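Local atomic coordinates of GH3 beta-N-acetylglucosaminidase (Paenibacillaceae, PDB entry 6K5J), a protein that hydrolyses terminal N-acetyl-beta-D-glucosamine residues as a glycoside hydrolase family 3 beta-N-acetylglucosaminidase. Residues A[142-156]-A[523-535]. Numbering follows the deposited sequence.
With NAG (2-acetamido-2-deoxy-beta-D-glucopyranose), chain B.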
loop_
_atom_site.group_PDB
_atom_site.type_symbol
_atom_site.label_atom_id
_atom_site.label_comp_id
_atom_site.label_asym_id
_atom_site.label_seq_id
_atom_site.Cartn_x
_atom_site.Cartn_y
_atom_site.Cartn_z
ATOM N N ASN A 142 6.189 -9.598 10.778
ATOM C CA ASN A 142 6.458 -10.472 11.915
ATOM C C ASN A 142 6.539 -9.703 13.229
ATOM O O ASN A 142 6.755 -10.317 14.280
ATOM C CB ASN A 142 7.770 -11.223 11.698
ATOM C CG ASN A 142 8.943 -10.287 11.647
ATOM O OD1 ASN A 142 9.016 -9.433 10.772
ATOM N ND2 ASN A 142 9.843 -10.396 12.618
ATOM N N ASN A 143 6.407 -8.384 13.184
ATOM C CA ASN A 143 6.398 -7.539 14.378
ATOM C C ASN A 143 5.034 -6.879 14.515
ATOM O O ASN A 143 4.710 -5.979 13.718
ATOM C CB ASN A 143 7.491 -6.476 14.289
ATOM C CG ASN A 143 7.496 -5.541 15.482
ATOM O OD1 ASN A 143 6.781 -5.755 16.468
ATOM N ND2 ASN A 143 8.324 -4.511 15.413
ATOM N N PRO A 144 4.216 -7.248 15.506
ATOM C CA PRO A 144 2.866 -6.659 15.589
ATOM C C PRO A 144 2.881 -5.166 15.859
ATOM O O PRO A 144 1.902 -4.484 15.524
ATOM C CB PRO A 144 2.198 -7.447 16.731
ATOM C CG PRO A 144 3.347 -7.976 17.564
ATOM C CD PRO A 144 4.495 -8.196 16.601
ATOM N N GLY A 145 3.974 -4.635 16.415
ATOM C CA GLY A 145 4.172 -3.211 16.619
ATOM C C GLY A 145 4.543 -2.407 15.391
ATOM O O GLY A 145 4.647 -1.182 15.491
ATOM N N ASN A 146 4.739 -3.040 14.236
ATOM C CA ASN A 146 5.191 -2.312 13.051
ATOM C C ASN A 146 4.224 -1.169 12.731
ATOM O O ASN A 146 3.037 -1.422 12.469
ATOM C CB ASN A 146 5.317 -3.251 11.854
ATOM C CG ASN A 146 6.008 -2.587 10.664
ATOM O OD1 ASN A 146 5.713 -1.443 10.309
ATOM N ND2 ASN A 146 6.941 -3.304 10.053
ATOM N N PRO A 147 4.673 0.088 12.765
ATOM C CA PRO A 147 3.746 1.214 12.605
ATOM C C PRO A 147 3.489 1.635 11.168
ATOM O O PRO A 147 2.658 2.524 10.954
ATOM C CB PRO A 147 4.466 2.342 13.354
ATOM C CG PRO A 147 5.922 2.079 13.045
ATOM C CD PRO A 147 6.047 0.546 13.069
ATOM N N VAL A 148 4.169 1.048 10.188
ATOM C CA VAL A 148 4.030 1.498 8.810
ATOM C C VAL A 148 3.576 0.395 7.857
ATOM O O VAL A 148 2.961 0.707 6.821
ATOM C CB VAL A 148 5.345 2.144 8.309
ATOM C CG1 VAL A 148 6.477 1.149 8.325
ATOM C CG2 VAL A 148 5.170 2.761 6.909
ATOM N N ILE A 149 3.803 -0.880 8.171
ATOM C CA ILE A 149 3.372 -1.964 7.288
ATOM C C ILE A 149 2.002 -2.470 7.742
ATOM O O ILE A 149 0.977 -2.083 7.171
ATOM C CB ILE A 149 4.435 -3.079 7.237
ATOM C CG1 ILE A 149 5.792 -2.493 6.825
ATOM C CG2 ILE A 149 4.014 -4.220 6.271
ATOM C CD1 ILE A 149 5.795 -1.733 5.464
ATOM N N GLY A 150 1.959 -3.314 8.775
ATOM C CA GLY A 150 0.660 -3.751 9.287
ATOM C C GLY A 150 -0.102 -4.526 8.226
ATOM O O GLY A 150 0.450 -5.427 7.585
ATOM N N VAL A 151 -1.364 -4.142 7.972
ATOM C CA VAL A 151 -2.197 -4.896 7.021
ATOM C C VAL A 151 -1.734 -4.734 5.575
ATOM O O VAL A 151 -2.296 -5.354 4.662
ATOM C CB VAL A 151 -3.685 -4.508 7.124
ATOM C CG1 VAL A 151 -4.238 -4.808 8.525
ATOM C CG2 VAL A 151 -3.895 -3.040 6.739
ATOM N N ARG A 152 -0.726 -3.891 5.339
ATOM C CA ARG A 152 -0.139 -3.826 4.002
ATOM C C ARG A 152 0.688 -5.060 3.658
ATOM O O ARG A 152 1.044 -5.237 2.490
ATOM C CB ARG A 152 0.732 -2.573 3.870
ATOM C CG ARG A 152 -0.044 -1.276 3.965
ATOM C CD ARG A 152 0.905 -0.105 4.163
ATOM N NE ARG A 152 1.643 0.178 2.942
ATOM C CZ ARG A 152 2.750 0.912 2.882
ATOM N NH1 ARG A 152 3.280 1.415 3.984
ATOM N NH2 ARG A 152 3.324 1.149 1.710
ATOM N N SER A 153 0.992 -5.911 4.634
ATOM C CA SER A 153 1.686 -7.173 4.424
ATOM C C SER A 153 0.675 -8.310 4.360
ATOM O O SER A 153 -0.339 -8.282 5.060
ATOM C CB SER A 153 2.675 -7.437 5.567
ATOM O OG SER A 153 3.036 -8.808 5.623
ATOM N N TYR A 154 0.955 -9.327 3.526
ATOM C CA TYR A 154 0.081 -10.505 3.524
ATOM C C TYR A 154 0.100 -11.223 4.873
ATOM O O TYR A 154 -0.901 -11.828 5.268
ATOM C CB TYR A 154 0.483 -11.503 2.433
ATOM C CG TYR A 154 0.468 -10.973 1.024
ATOM C CD1 TYR A 154 -0.731 -10.706 0.365
ATOM C CD2 TYR A 154 1.661 -10.751 0.348
ATOM C CE1 TYR A 154 -0.737 -10.228 -0.938
ATOM C CE2 TYR A 154 1.665 -10.272 -0.944
ATOM C CZ TYR A 154 0.475 -10.014 -1.583
ATOM O OH TYR A 154 0.501 -9.526 -2.862
ATOM N N GLY A 155 1.223 -11.199 5.581
ATOM C CA GLY A 155 1.280 -11.907 6.842
ATOM C C GLY A 155 2.708 -12.040 7.335
ATOM O O GLY A 155 3.632 -11.424 6.799
ATOM N N GLY A 156 2.861 -12.872 8.360
ATOM C CA GLY A 156 4.089 -12.982 9.120
ATOM C C GLY A 156 5.020 -14.122 8.765
ATOM O O GLY A 156 6.009 -14.331 9.478
ATOM N N VAL A 523 -17.033 -18.462 9.705
ATOM C CA VAL A 523 -15.703 -17.876 9.610
ATOM C C VAL A 523 -14.761 -18.892 8.983
ATOM O O VAL A 523 -14.740 -20.071 9.355
ATOM C CB VAL A 523 -15.187 -17.410 10.981
ATOM C CG1 VAL A 523 -15.436 -15.910 11.160
ATOM C CG2 VAL A 523 -15.818 -18.200 12.096
ATOM N N GLN A 524 -13.992 -18.435 8.000
ATOM C CA GLN A 524 -13.006 -19.287 7.346
ATOM C C GLN A 524 -11.589 -18.742 7.431
ATOM O O GLN A 524 -10.647 -19.478 7.120
ATOM C CB GLN A 524 -13.356 -19.493 5.863
ATOM C CG GLN A 524 -14.690 -20.207 5.585
ATOM C CD GLN A 524 -14.946 -20.356 4.090
ATOM O OE1 GLN A 524 -15.810 -19.687 3.529
ATOM N NE2 GLN A 524 -14.183 -21.220 3.439
ATOM N N GLY A 525 -11.410 -17.492 7.840
ATOM C CA GLY A 525 -10.095 -16.888 7.789
ATOM C C GLY A 525 -9.180 -17.441 8.857
ATOM O O GLY A 525 -9.616 -17.954 9.886
ATOM N N THR A 526 -7.882 -17.329 8.604
ATOM C CA THR A 526 -6.856 -17.727 9.559
ATOM C C THR A 526 -5.929 -16.544 9.783
ATOM O O THR A 526 -5.425 -15.970 8.816
ATOM C CB THR A 526 -6.067 -18.931 9.028
ATOM O OG1 THR A 526 -6.910 -20.092 9.041
ATOM C CG2 THR A 526 -4.835 -19.194 9.884
ATOM N N LEU A 527 -5.697 -16.181 11.042
ATOM C CA LEU A 527 -4.813 -15.062 11.346
ATOM C C LEU A 527 -3.455 -15.253 10.663
ATOM O O LEU A 527 -2.763 -16.245 10.944
ATOM C CB LEU A 527 -4.626 -14.951 12.855
ATOM C CG LEU A 527 -3.699 -13.846 13.350
ATOM C CD1 LEU A 527 -4.340 -12.482 13.159
ATOM C CD2 LEU A 527 -3.337 -14.090 14.823
ATOM N N PRO A 528 -3.056 -14.366 9.750
ATOM C CA PRO A 528 -1.856 -14.615 8.939
ATOM C C PRO A 528 -0.563 -14.029 9.491
ATOM O O PRO A 528 0.489 -14.242 8.880
ATOM C CB PRO A 528 -2.223 -13.942 7.611
ATOM C CG PRO A 528 -3.011 -12.728 8.057
ATOM C CD PRO A 528 -3.805 -13.188 9.268
ATOM N N ALA A 529 -0.601 -13.307 10.606
ATOM C CA ALA A 529 0.580 -12.698 11.205
ATOM C C ALA A 529 0.478 -12.820 12.714
ATOM O O ALA A 529 -0.632 -12.834 13.265
ATOM C CB ALA A 529 0.729 -11.218 10.802
ATOM N N PRO A 530 1.607 -12.909 13.419
ATOM C CA PRO A 530 1.567 -13.283 14.834
ATOM C C PRO A 530 1.198 -12.124 15.749
ATOM O O PRO A 530 1.497 -10.956 15.485
ATOM C CB PRO A 530 2.995 -13.762 15.110
ATOM C CG PRO A 530 3.845 -12.961 14.148
ATOM C CD PRO A 530 2.992 -12.865 12.896
ATOM N N LEU A 531 0.564 -12.479 16.866
ATOM C CA LEU A 531 0.215 -11.489 17.878
ATOM C C LEU A 531 1.413 -11.084 18.726
ATOM O O LEU A 531 1.346 -10.069 19.422
ATOM C CB LEU A 531 -0.899 -12.032 18.771
ATOM C CG LEU A 531 -2.213 -12.393 18.077
ATOM C CD1 LEU A 531 -3.245 -12.850 19.106
ATOM C CD2 LEU A 531 -2.751 -11.222 17.265
ATOM N N THR A 532 2.493 -11.866 18.699
ATOM C CA THR A 532 3.737 -11.482 19.344
ATOM C C THR A 532 4.876 -11.637 18.350
ATOM O O THR A 532 4.849 -12.507 17.478
ATOM C CB THR A 532 4.018 -12.309 20.605
ATOM O OG1 THR A 532 4.050 -13.701 20.269
ATOM C CG2 THR A 532 2.934 -12.065 21.643
ATOM N N VAL A 533 5.868 -10.754 18.476
ATOM C CA VAL A 533 6.956 -10.710 17.504
ATOM C C VAL A 533 7.668 -12.059 17.424
ATOM O O VAL A 533 7.865 -12.750 18.436
ATOM C CB VAL A 533 7.931 -9.571 17.856
ATOM C CG1 VAL A 533 8.648 -9.846 19.188
ATOM C CG2 VAL A 533 8.946 -9.351 16.731
ATOM N N THR A 534 8.026 -12.459 16.204
ATOM C CA THR A 534 8.814 -13.661 15.968
ATOM C C THR A 534 10.222 -13.274 15.531
ATOM O O THR A 534 10.455 -12.180 15.006
ATOM C CB THR A 534 8.163 -14.567 14.912
ATOM O OG1 THR A 534 8.105 -13.883 13.652
ATOM C CG2 THR A 534 6.759 -14.971 15.337
ATOM N N VAL A 535 11.166 -14.190 15.752
ATOM C CA VAL A 535 12.585 -13.913 15.500
ATOM C C VAL A 535 13.174 -14.765 14.374
ATOM O O VAL A 535 12.466 -15.546 13.734
ATOM C CB VAL A 535 13.410 -14.108 16.778
ATOM C CG1 VAL A 535 12.943 -13.153 17.865
ATOM C CG2 VAL A 535 13.301 -15.550 17.244
HETATM C C1 NAG B . 6.636 5.932 0.623
HETATM C C2 NAG B . 6.110 4.502 0.909
HETATM C C3 NAG B . 6.041 3.663 -0.380
HETATM C C4 NAG B . 5.352 4.424 -1.504
HETATM C C5 NAG B . 6.045 5.762 -1.698
HETATM C C6 NAG B . 5.443 6.612 -2.795
HETATM C C7 NAG B . 6.520 3.206 2.970
HETATM C C8 NAG B . 7.572 2.576 3.843
HETATM N N2 NAG B . 6.969 3.848 1.887
HETATM O O1 NAG B . 6.396 6.710 1.747
HETATM O O3 NAG B . 5.342 2.447 -0.132
HETATM O O4 NAG B . 5.406 3.676 -2.713
HETATM O O5 NAG B . 5.926 6.506 -0.482
HETATM O O6 NAG B . 4.159 7.101 -2.426
HETATM O O7 NAG B . 5.320 3.114 3.225
HETATM O O HOH W 1 6.203 -14.917 11.940
#
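The loop that follows strand 132-133 in the TIM-barrel-type N-terminal domain meets the C-terminal tail of the chain, with Asn142 lying against Thr534 and Gly156 against Pro528. Asn142 grips Thr534 twice: its backbone O accepts from Thr534 N at 3.1 Å, and its ND2 gives a hydrogen to Thr534 O at 3.0 Å. With CG placed between the backbone N and carbonyl carbon (chi1 64°), the amide is aimed at the tail, and Thr534 O lies 2° from its plane; Asp189 OD1 also accepts from ND2. Val533 CA-H approaches Asn142 O as well, at 3.3 Å. Beside this, the Pro144 ring lies along the tail backbone, CG 3.4 Å from Leu531 O, while its CD packs on Val533 CB. Farther along, Gly156 N donates to Pro528 O at 2.8 Å. Both glycines pass close to the tail, Gly155 CA 3.2 Å from Pro528 O and Gly156 CA 3.9 Å from Pro530 CD. The same loop reaches the bound NAG: Arg152 NH1 donates to its O7 at 2.8 Å and to Val148 O, while NH2 pairs with Glu85. A leucine in place of Arg152 would probably leave the acetamido oxygen and Val148 O without this donor and Glu85 without its charged mate. Lys182 and His183 of strand 178-184 also bind the sugar, consistent with a substrate pocket. The tail, after helix 507-517, runs back from the six-stranded mixed sheet onto this loop between strand 132-133 and helix 158-174; that helix packs on Tyr154 and Pro528, and Met103 of helix 102-108 touches Val151, Pro528 and Ala529.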